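Local coordinates for epimerase domain-containing protein (Bacillus cereus HuA2-4, PDB 6ZLK) that probably interconverts UDP-glucuronic acid and UDP-galacturonic acid by epimerisation at C4 of the sugar, using bound NAD, at residues A[1-13]-A[20-34]. Residues are numbered along the deposited sequence; the frame is centred on the assembly and turned at random.
With NAD (nicotinamide-adenine-dinucleotide), chain E.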
# COMPACT_ATOMS: atom_id res chain seq x y z
N MET A 1 28.70 -10.66 -13.77
CA MET A 1 27.54 -10.39 -12.90
C MET A 1 26.27 -10.86 -13.62
O MET A 1 26.13 -10.57 -14.85
CB MET A 1 27.44 -8.89 -12.67
CG MET A 1 26.20 -8.53 -11.89
SD MET A 1 26.48 -7.00 -11.12
CE MET A 1 27.52 -7.52 -9.76
N LYS A 2 25.38 -11.52 -12.92
CA LYS A 2 24.15 -12.05 -13.52
C LYS A 2 22.99 -11.24 -12.95
O LYS A 2 22.82 -11.16 -11.73
CB LYS A 2 23.92 -13.53 -13.26
CG LYS A 2 22.85 -14.14 -14.17
CD LYS A 2 22.81 -15.65 -14.24
CE LYS A 2 21.78 -16.08 -15.23
NZ LYS A 2 21.93 -17.51 -15.58
N ILE A 3 22.20 -10.69 -13.84
CA ILE A 3 21.18 -9.68 -13.50
C ILE A 3 19.83 -10.18 -14.00
O ILE A 3 19.66 -10.49 -15.20
CB ILE A 3 21.56 -8.34 -14.14
CG1 ILE A 3 22.97 -7.87 -13.74
CG2 ILE A 3 20.50 -7.31 -13.79
CD1 ILE A 3 23.45 -6.76 -14.55
N LEU A 4 18.84 -10.18 -13.13
CA LEU A 4 17.45 -10.48 -13.48
C LEU A 4 16.75 -9.16 -13.71
O LEU A 4 16.80 -8.27 -12.82
CB LEU A 4 16.73 -11.21 -12.36
CG LEU A 4 15.25 -11.45 -12.58
CD1 LEU A 4 15.05 -12.40 -13.75
CD2 LEU A 4 14.63 -12.01 -11.32
N VAL A 5 16.14 -8.97 -14.87
CA VAL A 5 15.30 -7.78 -15.15
C VAL A 5 13.88 -8.21 -15.26
O VAL A 5 13.56 -8.93 -16.26
CB VAL A 5 15.72 -7.02 -16.42
CG1 VAL A 5 14.81 -5.84 -16.65
CG2 VAL A 5 17.18 -6.58 -16.33
N THR A 6 13.04 -7.88 -14.31
CA THR A 6 11.60 -8.21 -14.44
C THR A 6 10.98 -7.13 -15.32
O THR A 6 11.40 -5.95 -15.24
CB THR A 6 10.88 -8.35 -13.11
OG1 THR A 6 10.72 -7.04 -12.54
CG2 THR A 6 11.63 -9.25 -12.15
N GLY A 7 9.96 -7.50 -16.09
CA GLY A 7 9.33 -6.56 -17.01
C GLY A 7 10.25 -6.17 -18.16
O GLY A 7 10.11 -5.06 -18.68
N ALA A 8 11.11 -7.09 -18.58
CA ALA A 8 12.21 -6.87 -19.54
C ALA A 8 11.69 -6.51 -20.94
O ALA A 8 12.47 -5.93 -21.73
CB ALA A 8 13.10 -8.07 -19.57
N ALA A 9 10.44 -6.87 -21.28
CA ALA A 9 9.88 -6.57 -22.63
C ALA A 9 9.15 -5.23 -22.68
O ALA A 9 8.77 -4.78 -23.79
CB ALA A 9 8.96 -7.69 -23.04
N GLY A 10 9.05 -4.54 -21.55
CA GLY A 10 8.36 -3.26 -21.45
C GLY A 10 9.23 -2.13 -21.99
O GLY A 10 10.40 -2.34 -22.47
N PHE A 11 8.70 -0.92 -21.91
CA PHE A 11 9.34 0.30 -22.42
C PHE A 11 10.72 0.47 -21.76
O PHE A 11 11.77 0.45 -22.42
CB PHE A 11 8.42 1.48 -22.12
CG PHE A 11 9.01 2.86 -22.19
CD1 PHE A 11 9.98 3.20 -23.13
CD2 PHE A 11 8.49 3.85 -21.38
CE1 PHE A 11 10.44 4.49 -23.20
CE2 PHE A 11 8.97 5.15 -21.44
CZ PHE A 11 9.93 5.48 -22.38
N ILE A 12 10.72 0.59 -20.42
CA ILE A 12 12.00 0.84 -19.72
C ILE A 12 12.88 -0.40 -19.69
O ILE A 12 14.11 -0.30 -19.96
CB ILE A 12 11.75 1.49 -18.36
CG1 ILE A 12 11.01 2.82 -18.59
CG2 ILE A 12 13.10 1.72 -17.65
CD1 ILE A 12 10.59 3.52 -17.33
N GLY A 13 12.27 -1.58 -19.47
CA GLY A 13 12.97 -2.86 -19.32
C GLY A 13 13.74 -3.20 -20.58
O GLY A 13 14.93 -3.61 -20.47
N LEU A 20 22.56 -2.81 -20.31
CA LEU A 20 23.38 -3.75 -19.52
C LEU A 20 24.23 -4.63 -20.43
O LEU A 20 25.40 -4.89 -20.08
CB LEU A 20 22.51 -4.58 -18.59
CG LEU A 20 21.77 -3.78 -17.54
CD1 LEU A 20 20.69 -4.61 -16.88
CD2 LEU A 20 22.69 -3.17 -16.51
N LEU A 21 23.66 -5.11 -21.51
CA LEU A 21 24.35 -6.10 -22.37
C LEU A 21 25.50 -5.44 -23.11
O LEU A 21 26.39 -6.21 -23.51
CB LEU A 21 23.40 -6.76 -23.35
CG LEU A 21 22.40 -7.71 -22.73
CD1 LEU A 21 21.28 -8.05 -23.71
CD2 LEU A 21 23.09 -8.96 -22.24
N LYS A 22 25.59 -4.12 -23.16
CA LYS A 22 26.79 -3.43 -23.74
C LYS A 22 28.04 -3.74 -22.93
O LYS A 22 29.14 -3.58 -23.47
CB LYS A 22 26.52 -1.93 -23.88
CG LYS A 22 25.55 -1.69 -25.01
CD LYS A 22 25.29 -0.27 -25.31
CE LYS A 22 24.22 -0.17 -26.38
NZ LYS A 22 23.73 1.22 -26.51
N ASN A 23 27.92 -4.04 -21.65
CA ASN A 23 29.05 -4.43 -20.80
C ASN A 23 29.22 -5.95 -20.95
O ASN A 23 28.33 -6.71 -20.55
CB ASN A 23 28.82 -3.97 -19.38
CG ASN A 23 30.01 -4.18 -18.48
OD1 ASN A 23 30.73 -5.17 -18.59
ND2 ASN A 23 30.20 -3.25 -17.56
N SER A 24 30.36 -6.39 -21.51
CA SER A 24 30.59 -7.83 -21.80
C SER A 24 30.62 -8.65 -20.52
O SER A 24 30.48 -9.85 -20.61
CB SER A 24 31.86 -8.01 -22.60
OG SER A 24 32.91 -7.53 -21.80
N ALA A 25 30.81 -8.05 -19.35
CA ALA A 25 30.84 -8.78 -18.08
C ALA A 25 29.42 -9.16 -17.64
O ALA A 25 29.28 -10.04 -16.77
CB ALA A 25 31.51 -7.97 -17.03
N TYR A 26 28.40 -8.49 -18.15
CA TYR A 26 27.04 -8.67 -17.61
C TYR A 26 26.30 -9.74 -18.38
O TYR A 26 26.32 -9.78 -19.63
CB TYR A 26 26.23 -7.38 -17.63
CG TYR A 26 26.76 -6.29 -16.76
CD1 TYR A 26 27.68 -6.57 -15.75
CD2 TYR A 26 26.34 -5.00 -16.90
CE1 TYR A 26 28.12 -5.56 -14.90
CE2 TYR A 26 26.78 -3.98 -16.08
CZ TYR A 26 27.66 -4.27 -15.05
OH TYR A 26 28.12 -3.28 -14.21
N HIS A 27 25.59 -10.57 -17.64
CA HIS A 27 24.63 -11.53 -18.19
C HIS A 27 23.25 -11.11 -17.69
O HIS A 27 23.12 -10.75 -16.52
CB HIS A 27 24.96 -12.93 -17.74
CG HIS A 27 26.25 -13.41 -18.28
ND1 HIS A 27 26.33 -14.47 -19.14
CD2 HIS A 27 27.50 -12.97 -18.09
CE1 HIS A 27 27.63 -14.67 -19.42
NE2 HIS A 27 28.35 -13.75 -18.82
N VAL A 28 22.25 -11.23 -18.54
CA VAL A 28 20.91 -10.70 -18.19
C VAL A 28 19.88 -11.78 -18.45
O VAL A 28 19.92 -12.45 -19.53
CB VAL A 28 20.58 -9.46 -19.01
CG1 VAL A 28 19.17 -8.97 -18.74
CG2 VAL A 28 21.59 -8.36 -18.73
N VAL A 29 18.99 -11.96 -17.50
CA VAL A 29 17.77 -12.80 -17.63
C VAL A 29 16.58 -11.85 -17.58
O VAL A 29 16.49 -11.06 -16.61
CB VAL A 29 17.66 -13.85 -16.51
CG1 VAL A 29 16.40 -14.66 -16.74
CG2 VAL A 29 18.87 -14.73 -16.41
N GLY A 30 15.77 -11.82 -18.61
CA GLY A 30 14.55 -11.02 -18.68
C GLY A 30 13.35 -11.89 -18.46
O GLY A 30 13.32 -13.04 -18.98
N ILE A 31 12.41 -11.45 -17.65
CA ILE A 31 11.16 -12.21 -17.46
C ILE A 31 10.01 -11.28 -17.75
O ILE A 31 9.96 -10.17 -17.18
CB ILE A 31 11.08 -12.91 -16.09
CG1 ILE A 31 9.81 -13.77 -15.99
CG2 ILE A 31 11.18 -11.91 -14.93
CD1 ILE A 31 9.83 -14.74 -14.83
N ASP A 32 9.04 -11.69 -18.54
CA ASP A 32 7.92 -10.85 -18.97
C ASP A 32 6.84 -11.76 -19.55
O ASP A 32 7.23 -12.48 -20.42
CB ASP A 32 8.47 -9.77 -19.92
CG ASP A 32 7.52 -8.59 -20.03
OD1 ASP A 32 6.33 -8.83 -20.27
OD2 ASP A 32 7.94 -7.41 -19.79
N HIS A 33 5.56 -11.63 -19.20
CA HIS A 33 4.55 -12.43 -19.95
C HIS A 33 3.57 -11.51 -20.68
O HIS A 33 2.49 -12.03 -21.12
CB HIS A 33 3.85 -13.50 -19.13
CG HIS A 33 2.93 -12.91 -18.14
ND1 HIS A 33 3.33 -11.83 -17.38
CD2 HIS A 33 1.68 -13.25 -17.77
CE1 HIS A 33 2.33 -11.52 -16.56
NE2 HIS A 33 1.28 -12.37 -16.82
N PHE A 34 4.03 -10.31 -21.06
CA PHE A 34 3.39 -9.46 -22.08
C PHE A 34 1.98 -9.07 -21.63
O PHE A 34 0.98 -9.40 -22.29
CB PHE A 34 3.32 -10.18 -23.43
CG PHE A 34 4.62 -10.60 -24.05
CD1 PHE A 34 5.81 -9.93 -23.83
CD2 PHE A 34 4.64 -11.65 -24.94
CE1 PHE A 34 7.01 -10.35 -24.42
CE2 PHE A 34 5.82 -12.04 -25.56
CZ PHE A 34 7.01 -11.42 -25.25
PA NAD E . 5.63 -1.46 -19.35
O1A NAD E . 4.20 -1.79 -19.17
O2A NAD E . 6.14 -1.07 -20.71
O5B NAD E . 6.60 -2.55 -18.75
C5B NAD E . 6.28 -3.37 -17.61
C4B NAD E . 6.35 -4.83 -18.02
O4B NAD E . 6.03 -5.63 -16.85
C3B NAD E . 5.38 -5.24 -19.11
O3B NAD E . 6.02 -5.54 -20.34
C2B NAD E . 4.57 -6.37 -18.47
O2B NAD E . 4.24 -7.44 -19.33
C1B NAD E . 5.51 -6.84 -17.35
N9A NAD E . 4.83 -7.48 -16.23
C8A NAD E . 3.81 -6.97 -15.48
N7A NAD E . 3.40 -7.79 -14.54
C5A NAD E . 4.16 -8.93 -14.75
C6A NAD E . 4.20 -10.19 -14.13
N6A NAD E . 3.35 -10.58 -13.15
N1A NAD E . 5.12 -11.08 -14.56
C2A NAD E . 5.95 -10.73 -15.56
N3A NAD E . 5.98 -9.59 -16.27
C4A NAD E . 5.08 -8.73 -15.80
O3 NAD E . 5.86 -0.22 -18.35
PN NAD E . 7.13 0.80 -18.25
O1N NAD E . 6.65 2.10 -18.70
O2N NAD E . 8.28 0.15 -18.84
O5D NAD E . 7.33 0.83 -16.69
C5D NAD E . 8.31 0.04 -16.13
C4D NAD E . 8.35 0.34 -14.66
O4D NAD E . 8.69 1.72 -14.44
C3D NAD E . 7.04 0.08 -13.91
O3D NAD E . 7.32 -0.50 -12.62
C2D NAD E . 6.46 1.47 -13.69
O2D NAD E . 5.54 1.50 -12.60
C1D NAD E . 7.76 2.25 -13.56
N1N NAD E . 7.65 3.65 -13.96
C2N NAD E . 7.48 3.99 -15.26
C3N NAD E . 7.38 5.29 -15.61
C7N NAD E . 7.11 5.71 -17.01
O7N NAD E . 7.06 6.91 -17.21
N7N NAD E . 7.01 4.78 -17.97
C4N NAD E . 7.57 6.29 -14.63
C5N NAD E . 7.60 5.92 -13.29
C6N NAD E . 7.69 4.60 -12.98
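Asp32 OD2 is gripped twice: Ala9 N donates to it at 3.0 Å from above the carboxylate plane, and the NAD hydroxyl O3B donates at 2.7 Å. Its twin oxygen OD1 takes NAD O2B, also at 2.7 Å, and the backbone N of Phe34, which closes an Asx turn; bonds to both oxygens restrain the carboxylate's rotation. With CG anti to the backbone N (chi1 -160°), the carboxylate is brought up to the Gly7–Gly10 turn beside Ala9, whose CB lies 3.6 Å from Phe34 CE1 at the ring edge. This is the first beta-alpha-beta unit of a Rossmann fold: the glycine-rich turn leads into helix 11-21, whose first amides, Phe11 N and Ile12 N, bind the two phosphates, while Asp32, just past strand 27-31, holds the adenosine ribose. Behind the site the parallel strands are joined by alternating backbone hydrogen bonds, Val5 N to Val29 O being 2.7 Å. Ala8 CB packs at 3.4 Å on Gly30 CA, which has no side chain to obstruct it. On the face carrying Ile3, Val5 and Val28, Leu20 CD1 from helix 11-21 touches both Ile3 CG2 and Val5 CG2. Farther along, Ile3 CD1 sits over one face of the Tyr26 ring, 4.3 Å from its centroid, and Asn23 CG covers the opposite face; Tyr26 OH is hydrogen-bonded to Glu230 OE2.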